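Local structure of ribose 5-phosphate isomerase B (Anaplasma phagocytophilum, 4EM8) at residues S13-A17 and E45-Y50; V61-G67 and A107-C111; V19-L23 and D38-P43; C92-A98 and S124-F129. The protein probably interconverts ribose 5-phosphate and ribulose 5-phosphate, an aldose-ketose isomerisation. All coordinates share one frame; numbering follows the deposited sequence.

All four contacts belong to one Rossmann-like alpha/beta domain built on a parallel sheet. Interactions 1 and 3 adjoin at one end of it, their centres about 8 Å apart: the backbone of Ser14 at the end of strand 9-14 probably bonds to that of Gly40 and Cys41, with Ser14 O 2.8 Å from Cys41 N. Interaction 1 holds Asp15 and His16, predicted to bind D-ribulose 5-phosphate, and the nearest side-chain atoms of Asp15 and the predicted proton acceptor Cys71 are about 4 Å apart. Interactions 2 and 4, centres about 14 Å apart, meet where Leu110 packs on Cys92 and Leu126. Interaction 2 lies about 20 Å from interaction 1, centre to centre.

Interaction 1: residues S13-A17 and E45-Y50; sequences SSDHA and EHSVDY
His16 lays its imidazole along the backbone of the 45-50 loop, and most of the van der Waals contact is made there. Ser47 CA sits over one ring face in a CH-pi contact, 3.8 Å from the centroid and offset toward the rim, while Val48 O lies at the ring edge, in plane, 3.3 Å from His16 CE1. With chi1 at 49°, His16 CG stands between its own backbone N and carbonyl carbon, which turns the ring onto the loop. Next to it, Val48 CG2 packs 3.6 Å from Asp15 CA. This is the turn leaving strand 9-14 of a parallel Rossmann-like sheet, and Asp15 and His16 are predicted to bind D-ribulose 5-phosphate. Tyr50 runs alongside Asp15, pointing the same way, with the ring 72° from the carboxylate plane and OD2 near the ring's edge. A water also links the two segments: it donates to Asp15 OD2 (2.8 Å) and to Val48 O (2.7 Å) and accepts from Tyr50 N (2.9 Å), so it ties the carboxylate to the loop backbone. From the second subunit, Arg138 bonds to Ser47 OG and Arg142 packs on His16.

Interaction 2: residues V61-G67 and A107-C111; sequences VSDTSFG and ANVLC
Phe66 and Asn108 form the dense, buried side of this contact. Asn108 CA rides over one face of the phenyl ring, 4.0 Å from its centroid and displaced toward the rim, in a CH-pi contact, and Asn108 CB touches CD1 and CE1 near that rim. The two side chains cross at about a right angle, ring and amide planes 66° apart. Beside them Val61 CG1 presses on the amide, 3.5 Å from Asn108 CG, and Val61 CG2 meets Val109 CG2 at 3.9 Å. The backbones join as neighbouring parallel strands, 66-71 and 109-113, in the central sheet of the Rossmann-like fold. Gly67 N donates to Asn108 O at 3.0 Å, and Gly67 O accepts from Leu110 N at 3.0 Å; Gly67 thus bonds on both sides of Val109, whose CA-H also approaches Gly67 O. At Gly67 the lack of a side chain suits the tight space between Val61 CG2 and Val109 CG2. Packing thins toward the 62-65 turn, a type I beta turn with exposed Asp63 and Thr64, in which Ser62 OG accepts from Thr64 N as an ST turn. Here a water linked to Asn108 ND2 (3.1 Å) reaches Ser62 O only weakly. The Asn108 amide is also held by residues 86-88: OD1 accepts from Arg88 N, and ND2 donates to Asn86 O.

Interaction 3: residues V19-L23 and D38-P43; sequences VELRL and DCGCDP
Extended through chi1 (-172°) and chi2 and then bent at chi3 (85°), Arg22 swings its guanidinium from helix 19-31 into the loop that follows strand 35-38. The loop continues from the end of this edge strand of the Rossmann-like domain, and the helix is that of the beta-alpha-beta crossover between strands 9-14 and 35-38. Asp38, its CG anti to the backbone N, turns its carboxylate to meet the arginine: Arg22 NH1 forms a salt bridge with Asp38 OD2 at 3.0 Å, on the syn side, the two planes 62° apart. Asp38 OD1 also accepts from Gly40 N at 2.8 Å, an Asx turn that steadies the carboxylate and the loop together. The peptide bond before Cys41 is cis, and Cys41 O receives Arg22 NH2 at 2.9 Å on a lone pair, with a weaker bond from Arg22 NH1. NH2 bonds to Ser14 OG as well, which ties the guanidinium to strand 9-14. Gly40 lies over one face of the group. Apolar contacts continue the interface toward the start of the helix, where Val19 splits its two methyls between different loop residues: CG1 touches Pro43 CB at 3.8 Å, and CG2 rests 3.7 Å from Cys41 SG.

Interaction 4: residues C92-A98 and S124-F129; sequences CSSTMLA and SVLYTF
Thr95 and Val125 bring their backbones to a CA-CA distance of 4.6 Å, and Ala98 and Phe129 to 5.0 Å, so the first turn of helix 95-105 lies close against helix 119-131. Val125 is the main wedge. Its branches divide the work: CG1, anti to the backbone N (chi1 176°), touches both Cys92 CB and Ala98 CB at 3.7 Å, whereas CG2 pushes up to the backbone ahead of the helix, 3.5 Å from Ser94 C. Ala98 CB in turn faces the neighbouring helix backbone, 3.5 Å from Val125 O. Helix 119-131 packs on strand 109-113 of the parallel sheet in the Rossmann-like fold, Val125 touching Phe112 and Phe129 touching Leu110. The small side chain of Ala98 is consistent with such a close approach of the helices. Toward the surface Thr95 and Thr128 cross at about a right angle, Thr95 CG2 lying 3.3 Å from Thr128 OG1. Thr128 CG2 reaches the Thr95 carbonyl oxygen at 3.5 Å. No hydrogen bond links the two segments; instead, the helix start is secured within its own segment by Ser94, the N-cap, whose OG accepts from Leu97 N in a nearly straight bond (171°).

Interaction 1: residues S13-A17 and E45-Y50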
loop_
_atom_site.group_PDB
_atom_site.type_symbol
_atom_site.label_atom_id
_atom_site.label_comp_id
_atom_site.label_asym_id
_atom_site.label_seq_id
_atom_site.Cartn_x
_atom_site.Cartn_y
_atom_site.Cartn_z
ATOM N N SER A 13 11.455 4.784 -10.737
ATOM C CA SER A 13 11.240 6.214 -10.686
ATOM C C SER A 13 11.099 6.737 -9.278
ATOM O O SER A 13 10.816 5.991 -8.336
ATOM C CB SER A 13 10.033 6.649 -11.545
ATOM O OG SER A 13 8.826 6.457 -10.868
ATOM N N SER A 14 11.295 8.048 -9.163
ATOM C CA SER A 14 11.098 8.747 -7.934
ATOM C C SER A 14 10.719 10.208 -8.110
ATOM O O SER A 14 10.767 10.801 -9.221
ATOM C CB SER A 14 12.389 8.684 -7.088
ATOM O OG SER A 14 13.353 9.597 -7.597
ATOM N N ASP A 15 10.310 10.777 -6.982
ATOM C CA ASP A 15 10.236 12.210 -6.844
ATOM C C ASP A 15 11.585 12.680 -6.298
ATOM O O ASP A 15 12.562 11.910 -6.233
ATOM C CB ASP A 15 9.004 12.657 -6.013
ATOM C CG ASP A 15 9.117 12.357 -4.546
ATOM O OD1 ASP A 15 10.131 11.800 -4.104
ATOM O OD2 ASP A 15 8.151 12.680 -3.813
ATOM N N HIS A 16 11.662 13.949 -5.949
ATOM C CA HIS A 16 12.936 14.529 -5.548
ATOM C C HIS A 16 13.484 13.863 -4.316
ATOM O O HIS A 16 14.691 13.742 -4.184
ATOM C CB HIS A 16 12.755 16.016 -5.272
ATOM C CG HIS A 16 11.605 16.302 -4.373
ATOM N ND1 HIS A 16 10.326 16.223 -4.789
ATOM C CD2 HIS A 16 11.563 16.646 -3.028
ATOM C CE1 HIS A 16 9.504 16.530 -3.767
ATOM N NE2 HIS A 16 10.258 16.777 -2.690
ATOM N N ALA A 17 12.604 13.426 -3.407
ATOM C CA ALA A 17 13.039 12.814 -2.136
ATOM C C ALA A 17 13.759 11.491 -2.384
ATOM O O ALA A 17 14.684 11.115 -1.657
ATOM C CB ALA A 17 11.831 12.580 -1.211
ATOM N N GLU A 45 16.143 18.194 -10.346
ATOM C CA GLU A 45 14.851 18.671 -9.846
ATOM C C GLU A 45 14.806 18.567 -8.324
ATOM O O GLU A 45 14.924 17.463 -7.761
ATOM C CB GLU A 45 13.683 17.855 -10.447
ATOM C CG GLU A 45 13.392 18.083 -11.931
ATOM C CD GLU A 45 12.795 19.452 -12.220
ATOM O OE1 GLU A 45 11.737 19.781 -11.643
ATOM O OE2 GLU A 45 13.387 20.207 -13.031
ATOM N N HIS A 46 14.579 19.700 -7.668
ATOM C CA HIS A 46 14.529 19.749 -6.200
ATOM C C HIS A 46 13.135 19.654 -5.609
ATOM O O HIS A 46 13.000 19.381 -4.426
ATOM C CB HIS A 46 15.298 20.971 -5.685
ATOM C CG HIS A 46 16.811 20.795 -5.722
ATOM N ND1 HIS A 46 17.446 20.072 -6.690
ATOM C CD2 HIS A 46 17.811 21.289 -4.877
ATOM C CE1 HIS A 46 18.781 20.100 -6.466
ATOM N NE2 HIS A 46 19.004 20.848 -5.359
ATOM N N SER A 47 12.094 19.873 -6.410
ATOM C CA SER A 47 10.724 19.549 -6.003
ATOM C C SER A 47 9.819 19.140 -7.173
ATOM O O SER A 47 9.583 19.931 -8.071
ATOM C CB SER A 47 10.077 20.721 -5.251
ATOM O OG SER A 47 8.858 20.272 -4.685
ATOM N N VAL A 48 9.312 17.899 -7.159
ATOM C CA VAL A 48 8.296 17.446 -8.112
ATOM C C VAL A 48 7.170 16.700 -7.383
ATOM O O VAL A 48 7.245 16.512 -6.185
ATOM C CB VAL A 48 8.895 16.513 -9.200
ATOM C CG1 VAL A 48 9.865 17.284 -10.095
ATOM C CG2 VAL A 48 9.541 15.286 -8.551
ATOM N N ASP A 49 6.124 16.314 -8.124
ATOM C CA ASP A 49 4.959 15.625 -7.575
ATOM C C ASP A 49 5.022 14.118 -7.897
ATOM O O ASP A 49 4.993 13.730 -9.072
ATOM C CB ASP A 49 3.666 16.240 -8.143
ATOM C CG ASP A 49 3.453 17.686 -7.707
ATOM O OD1 ASP A 49 4.004 18.122 -6.673
ATOM O OD2 ASP A 49 2.715 18.369 -8.411
ATOM N N TYR A 50 5.128 13.273 -6.869
ATOM C CA TYR A 50 5.302 11.826 -7.094
ATOM C C TYR A 50 4.289 11.234 -8.072
ATOM O O TYR A 50 4.661 10.391 -8.891
ATOM C CB TYR A 50 5.393 11.019 -5.766
ATOM C CG TYR A 50 4.205 11.187 -4.849
ATOM C CD1 TYR A 50 3.090 10.369 -4.973
ATOM C CD2 TYR A 50 4.186 12.181 -3.872
ATOM C CE1 TYR A 50 1.980 10.541 -4.152
ATOM C CE2 TYR A 50 3.081 12.358 -3.030
ATOM C CZ TYR A 50 1.977 11.552 -3.186
ATOM O OH TYR A 50 0.884 11.725 -2.365
HETATM O O HOH W 1 6.286 14.611 -4.521
HETATM O O HOH W 2 16.653 15.465 -5.488
#

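Interaction 2: residues V61-G67 and A107-C111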
loop_
_atom_site.group_PDB
_atom_site.type_symbol
_atom_site.label_atom_id
_atom_site.label_comp_id
_atom_site.label_asym_id
_atom_site.label_seq_id
_atom_site.Cartn_x
_atom_site.Cartn_y
_atom_site.Cartn_z
ATOM N N VAL A 61 5.424 -2.290 -16.797
ATOM C CA VAL A 61 5.390 -3.457 -15.904
ATOM C C VAL A 61 4.642 -4.643 -16.529
ATOM O O VAL A 61 3.619 -4.458 -17.182
ATOM C CB VAL A 61 4.789 -3.075 -14.531
ATOM C CG1 VAL A 61 4.584 -4.306 -13.648
ATOM C CG2 VAL A 61 5.699 -2.069 -13.852
ATOM N N SER A 62 5.183 -5.849 -16.380
ATOM C CA SER A 62 4.563 -7.051 -16.987
ATOM C C SER A 62 5.063 -8.325 -16.306
ATOM O O SER A 62 5.815 -8.255 -15.337
ATOM C CB SER A 62 4.834 -7.099 -18.504
ATOM O OG SER A 62 6.206 -7.292 -18.803
ATOM N N ASP A 63 4.643 -9.487 -16.803
ATOM C CA ASP A 63 5.163 -10.772 -16.322
ATOM C C ASP A 63 6.685 -10.826 -16.489
ATOM O O ASP A 63 7.346 -11.534 -15.773
ATOM C CB ASP A 63 4.484 -11.956 -17.045
ATOM N N THR A 64 7.249 -10.015 -17.373
ATOM C CA THR A 64 8.705 -9.964 -17.547
ATOM C C THR A 64 9.427 -8.703 -17.036
ATOM O O THR A 64 10.657 -8.604 -17.165
ATOM C CB THR A 64 9.063 -10.074 -19.018
ATOM O OG1 THR A 64 10.466 -9.844 -19.155
ATOM C CG2 THR A 64 8.308 -9.046 -19.854
ATOM N N SER A 65 8.685 -7.745 -16.485
ATOM C CA SER A 65 9.267 -6.456 -16.084
ATOM C C SER A 65 8.634 -5.952 -14.791
ATOM O O SER A 65 7.412 -5.822 -14.732
ATOM C CB SER A 65 9.057 -5.432 -17.193
ATOM O OG SER A 65 9.827 -5.746 -18.334
ATOM N N PHE A 66 9.455 -5.711 -13.755
ATOM C CA PHE A 66 8.971 -5.125 -12.492
ATOM C C PHE A 66 9.299 -3.628 -12.396
ATOM O O PHE A 66 10.066 -3.074 -13.191
ATOM C CB PHE A 66 9.576 -5.850 -11.265
ATOM C CG PHE A 66 8.998 -7.224 -10.993
ATOM C CD1 PHE A 66 7.910 -7.724 -11.709
ATOM C CD2 PHE A 66 9.503 -7.979 -9.948
ATOM C CE1 PHE A 66 7.377 -8.984 -11.425
ATOM C CE2 PHE A 66 8.959 -9.232 -9.637
ATOM C CZ PHE A 66 7.920 -9.737 -10.379
ATOM N N GLY A 67 8.691 -2.981 -11.416
ATOM C CA GLY A 67 8.882 -1.563 -11.194
ATOM C C GLY A 67 9.294 -1.297 -9.784
ATOM O O GLY A 67 9.006 -2.085 -8.887
ATOM N N ALA A 107 3.337 -9.565 -6.317
ATOM C CA ALA A 107 3.556 -8.102 -6.418
ATOM C C ALA A 107 4.557 -7.823 -7.531
ATOM O O ALA A 107 5.555 -8.530 -7.652
ATOM C CB ALA A 107 4.027 -7.509 -5.094
ATOM N N ASN A 108 4.253 -6.846 -8.393
ATOM C CA ASN A 108 5.138 -6.519 -9.507
ATOM C C ASN A 108 5.750 -5.102 -9.425
ATOM O O ASN A 108 6.592 -4.750 -10.254
ATOM C CB ASN A 108 4.454 -6.804 -10.856
ATOM C CG ASN A 108 3.149 -6.072 -11.033
ATOM O OD1 ASN A 108 2.827 -5.123 -10.291
ATOM N ND2 ASN A 108 2.376 -6.486 -12.061
ATOM N N VAL A 109 5.350 -4.322 -8.417
ATOM C CA VAL A 109 5.924 -2.986 -8.112
ATOM C C VAL A 109 6.261 -2.856 -6.615
ATOM O O VAL A 109 5.393 -3.008 -5.716
ATOM C CB VAL A 109 4.970 -1.855 -8.536
ATOM C CG1 VAL A 109 5.431 -0.462 -8.056
ATOM C CG2 VAL A 109 4.769 -1.906 -10.055
ATOM N N LEU A 110 7.530 -2.573 -6.353
ATOM C CA LEU A 110 8.037 -2.356 -5.006
ATOM C C LEU A 110 8.129 -0.850 -4.721
ATOM O O LEU A 110 8.767 -0.111 -5.478
ATOM C CB LEU A 110 9.391 -3.046 -4.838
ATOM C CG LEU A 110 10.238 -2.883 -3.538
ATOM C CD1 LEU A 110 9.434 -3.191 -2.280
ATOM C CD2 LEU A 110 11.512 -3.739 -3.593
ATOM N N CYS A 111 7.474 -0.388 -3.654
ATOM C CA CYS A 111 7.578 1.009 -3.236
ATOM C C CYS A 111 8.444 1.184 -1.981
ATOM O O CYS A 111 8.317 0.405 -1.069
ATOM C CB CYS A 111 6.178 1.556 -2.961
ATOM S SG CYS A 111 5.098 1.443 -4.416
HETATM O O HOH W 3 3.541 -9.016 -13.442
#

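Interaction 3: residues V19-L23 and D38-P43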
loop_
_atom_site.group_PDB
_atom_site.type_symbol
_atom_site.label_atom_id
_atom_site.label_comp_id
_atom_site.label_asym_id
_atom_site.label_seq_id
_atom_site.Cartn_x
_atom_site.Cartn_y
_atom_site.Cartn_z
ATOM N N VAL A 19 15.533 10.427 -5.178
ATOM C CA VAL A 19 16.580 10.386 -6.236
ATOM C C VAL A 19 17.815 9.600 -5.809
ATOM O O VAL A 19 18.254 8.680 -6.517
ATOM C CB VAL A 19 16.975 11.805 -6.707
ATOM C CG1 VAL A 19 18.211 11.759 -7.595
ATOM C CG2 VAL A 19 15.793 12.500 -7.411
ATOM N N GLU A 20 18.368 9.928 -4.646
ATOM C CA GLU A 20 19.577 9.267 -4.161
ATOM C C GLU A 20 19.369 7.743 -4.003
ATOM O O GLU A 20 20.175 6.961 -4.480
ATOM C CB GLU A 20 20.040 9.920 -2.846
ATOM C CG GLU A 20 21.186 9.221 -2.134
ATOM C CD GLU A 20 21.786 10.048 -0.991
ATOM O OE1 GLU A 20 21.358 11.214 -0.785
ATOM O OE2 GLU A 20 22.706 9.522 -0.303
ATOM N N LEU A 21 18.272 7.323 -3.380
ATOM C CA LEU A 21 18.021 5.905 -3.243
ATOM C C LEU A 21 17.792 5.245 -4.610
ATOM O O LEU A 21 18.247 4.120 -4.856
ATOM C CB LEU A 21 16.813 5.672 -2.341
ATOM C CG LEU A 21 16.463 4.223 -2.015
ATOM C CD1 LEU A 21 17.652 3.506 -1.347
ATOM C CD2 LEU A 21 15.191 4.170 -1.169
ATOM N N ARG A 22 17.040 5.926 -5.483
ATOM C CA ARG A 22 16.781 5.413 -6.815
ATOM C C ARG A 22 18.082 5.109 -7.586
ATOM O O ARG A 22 18.190 4.094 -8.293
ATOM C CB ARG A 22 15.899 6.398 -7.599
ATOM C CG ARG A 22 15.435 5.827 -8.919
ATOM C CD ARG A 22 14.759 6.843 -9.819
ATOM N NE ARG A 22 15.692 7.607 -10.619
ATOM C CZ ARG A 22 15.739 8.934 -10.724
ATOM N NH1 ARG A 22 16.622 9.485 -11.560
ATOM N NH2 ARG A 22 14.911 9.730 -10.051
ATOM N N LEU A 23 19.055 5.985 -7.468
ATOM C CA LEU A 23 20.304 5.828 -8.225
ATOM C C LEU A 23 21.160 4.712 -7.586
ATOM O O LEU A 23 21.779 3.913 -8.303
ATOM C CB LEU A 23 21.068 7.155 -8.312
ATOM C CG LEU A 23 20.423 8.318 -9.096
ATOM C CD1 LEU A 23 21.299 9.573 -8.991
ATOM C CD2 LEU A 23 20.136 7.986 -10.563
ATOM N N ASP A 38 15.794 3.962 -16.032
ATOM C CA ASP A 38 15.577 5.152 -15.175
ATOM C C ASP A 38 14.472 5.987 -15.787
ATOM O O ASP A 38 14.627 6.459 -16.908
ATOM C CB ASP A 38 16.874 5.981 -15.101
ATOM C CG ASP A 38 16.771 7.200 -14.171
ATOM O OD1 ASP A 38 15.679 7.751 -13.982
ATOM O OD2 ASP A 38 17.814 7.645 -13.660
ATOM N N CYS A 39 13.359 6.161 -15.070
ATOM C CA CYS A 39 12.219 6.954 -15.565
ATOM C C CYS A 39 12.015 8.289 -14.829
ATOM O O CYS A 39 10.899 8.810 -14.743
ATOM C CB CYS A 39 10.950 6.120 -15.481
ATOM S SG CYS A 39 11.074 4.582 -16.419
ATOM N N GLY A 40 13.095 8.831 -14.285
ATOM C CA GLY A 40 13.060 10.143 -13.634
ATOM C C GLY A 40 12.580 10.029 -12.183
ATOM O O GLY A 40 12.259 8.944 -11.739
ATOM N N CYS A 41 12.503 11.139 -11.449
ATOM C CA CYS A 41 12.727 12.499 -11.999
ATOM C C CYS A 41 14.194 12.817 -12.206
ATOM O O CYS A 41 15.084 12.144 -11.682
ATOM C CB CYS A 41 12.138 13.547 -11.070
ATOM S SG CYS A 41 12.931 13.563 -9.442
ATOM N N ASP A 42 14.439 13.869 -12.960
ATOM C CA ASP A 42 15.789 14.341 -13.221
ATOM C C ASP A 42 16.392 14.712 -11.865
ATOM O O ASP A 42 15.749 15.419 -11.085
ATOM C CB ASP A 42 15.685 15.562 -14.135
ATOM C CG ASP A 42 17.032 16.114 -14.579
ATOM O OD1 ASP A 42 18.018 16.128 -13.818
ATOM O OD2 ASP A 42 17.073 16.601 -15.721
ATOM N N PRO A 43 17.612 14.242 -11.569
ATOM C CA PRO A 43 18.246 14.615 -10.284
ATOM C C PRO A 43 18.394 16.121 -10.039
ATOM O O PRO A 43 18.413 16.540 -8.895
ATOM C CB PRO A 43 19.626 13.951 -10.353
ATOM C CG PRO A 43 19.465 12.831 -11.330
ATOM C CD PRO A 43 18.414 13.268 -12.325
#

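Interaction 4: residues C92-A98 and S124-F129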
loop_
_atom_site.group_PDB
_atom_site.type_symbol
_atom_site.label_atom_id
_atom_site.label_comp_id
_atom_site.label_asym_id
_atom_site.label_seq_id
_atom_site.Cartn_x
_atom_site.Cartn_y
_atom_site.Cartn_z
ATOM N N CYS A 92 7.333 -1.760 1.020
ATOM C CA CYS A 92 7.980 -2.725 1.891
ATOM C C CYS A 92 9.127 -2.051 2.599
ATOM O O CYS A 92 9.931 -1.331 1.989
ATOM C CB CYS A 92 8.470 -3.916 1.064
ATOM S SG CYS A 92 7.190 -4.799 0.158
ATOM N N SER A 93 9.229 -2.280 3.890
ATOM C CA SER A 93 10.335 -1.742 4.672
ATOM C C SER A 93 11.127 -2.864 5.307
ATOM O O SER A 93 12.012 -2.628 6.098
ATOM C CB SER A 93 9.779 -0.770 5.720
ATOM O OG SER A 93 9.533 0.504 5.112
ATOM N N SER A 94 10.800 -4.089 4.942
ATOM C CA SER A 94 11.442 -5.254 5.498
ATOM C C SER A 94 11.439 -6.335 4.450
ATOM O O SER A 94 10.569 -6.347 3.568
ATOM C CB SER A 94 10.655 -5.749 6.728
ATOM O OG SER A 94 9.417 -6.296 6.323
ATOM N N THR A 95 12.372 -7.271 4.575
ATOM C CA THR A 95 12.395 -8.432 3.686
ATOM C C THR A 95 11.122 -9.308 3.884
ATOM O O THR A 95 10.607 -9.883 2.919
ATOM C CB THR A 95 13.671 -9.277 3.871
ATOM O OG1 THR A 95 13.836 -9.629 5.242
ATOM C CG2 THR A 95 14.932 -8.506 3.422
ATOM N N MET A 96 10.576 -9.364 5.089
ATOM C CA MET A 96 9.377 -10.216 5.322
ATOM C C MET A 96 8.192 -9.732 4.490
ATOM O O MET A 96 7.505 -10.552 3.845
ATOM C CB MET A 96 8.980 -10.264 6.797
ATOM N N LEU A 97 7.945 -8.424 4.489
ATOM C CA LEU A 97 6.851 -7.878 3.667
ATOM C C LEU A 97 7.091 -8.019 2.153
ATOM O O LEU A 97 6.118 -8.290 1.407
ATOM C CB LEU A 97 6.500 -6.412 4.023
ATOM C CG LEU A 97 5.006 -6.006 3.843
ATOM C CD1 LEU A 97 4.114 -6.764 4.803
ATOM C CD2 LEU A 97 4.753 -4.520 4.063
ATOM N N ALA A 98 8.344 -7.819 1.703
ATOM C CA ALA A 98 8.727 -8.083 0.313
ATOM C C ALA A 98 8.374 -9.521 -0.042
ATOM O O ALA A 98 7.694 -9.784 -1.042
ATOM C CB ALA A 98 10.228 -7.834 0.077
ATOM N N SER A 124 18.534 -5.087 0.525
ATOM C CA SER A 124 18.058 -6.427 0.947
ATOM C C SER A 124 16.596 -6.639 0.577
ATOM O O SER A 124 16.239 -7.717 0.075
ATOM C CB SER A 124 18.259 -6.680 2.436
ATOM O OG SER A 124 19.594 -6.389 2.786
ATOM N N VAL A 125 15.770 -5.599 0.768
ATOM C CA VAL A 125 14.337 -5.703 0.474
ATOM C C VAL A 125 14.068 -5.942 -1.005
ATOM O O VAL A 125 13.298 -6.844 -1.374
ATOM C CB VAL A 125 13.533 -4.488 0.960
ATOM C CG1 VAL A 125 12.060 -4.615 0.547
ATOM C CG2 VAL A 125 13.636 -4.392 2.459
ATOM N N LEU A 126 14.742 -5.142 -1.831
ATOM C CA LEU A 126 14.749 -5.297 -3.256
ATOM C C LEU A 126 15.277 -6.670 -3.683
ATOM O O LEU A 126 14.692 -7.266 -4.549
ATOM C CB LEU A 126 15.588 -4.196 -3.902
ATOM C CG LEU A 126 15.695 -4.254 -5.440
ATOM C CD1 LEU A 126 14.333 -4.189 -6.124
ATOM C CD2 LEU A 126 16.601 -3.109 -5.897
ATOM N N TYR A 127 16.328 -7.190 -3.040
ATOM C CA TYR A 127 16.863 -8.493 -3.439
ATOM C C TYR A 127 15.801 -9.587 -3.207
ATOM O O TYR A 127 15.515 -10.398 -4.094
ATOM C CB TYR A 127 18.161 -8.841 -2.689
ATOM C CG TYR A 127 18.694 -10.195 -3.122
ATOM C CD1 TYR A 127 19.264 -10.342 -4.377
ATOM C CD2 TYR A 127 18.582 -11.328 -2.304
ATOM C CE1 TYR A 127 19.744 -11.568 -4.816
ATOM C CE2 TYR A 127 19.056 -12.573 -2.738
ATOM C CZ TYR A 127 19.630 -12.681 -3.996
ATOM O OH TYR A 127 20.129 -13.858 -4.477
ATOM N N THR A 128 15.207 -9.557 -2.014
ATOM C CA THR A 128 14.126 -10.476 -1.617
ATOM C C THR A 128 12.960 -10.388 -2.604
ATOM O O THR A 128 12.533 -11.415 -3.156
ATOM C CB THR A 128 13.667 -10.167 -0.192
ATOM O OG1 THR A 128 14.772 -10.366 0.699
ATOM C CG2 THR A 128 12.504 -11.069 0.272
ATOM N N PHE A 129 12.519 -9.169 -2.883
ATOM C CA PHE A 129 11.439 -8.932 -3.826
ATOM C C PHE A 129 11.707 -9.581 -5.180
ATOM O O PHE A 129 10.840 -10.253 -5.726
ATOM C CB PHE A 129 11.216 -7.424 -4.020
ATOM C CG PHE A 129 9.900 -7.080 -4.677
ATOM C CD1 PHE A 129 8.744 -6.960 -3.927
ATOM C CD2 PHE A 129 9.820 -6.872 -6.050
ATOM C CE1 PHE A 129 7.531 -6.617 -4.498
ATOM C CE2 PHE A 129 8.598 -6.513 -6.630
ATOM C CZ PHE A 129 7.454 -6.402 -5.857
#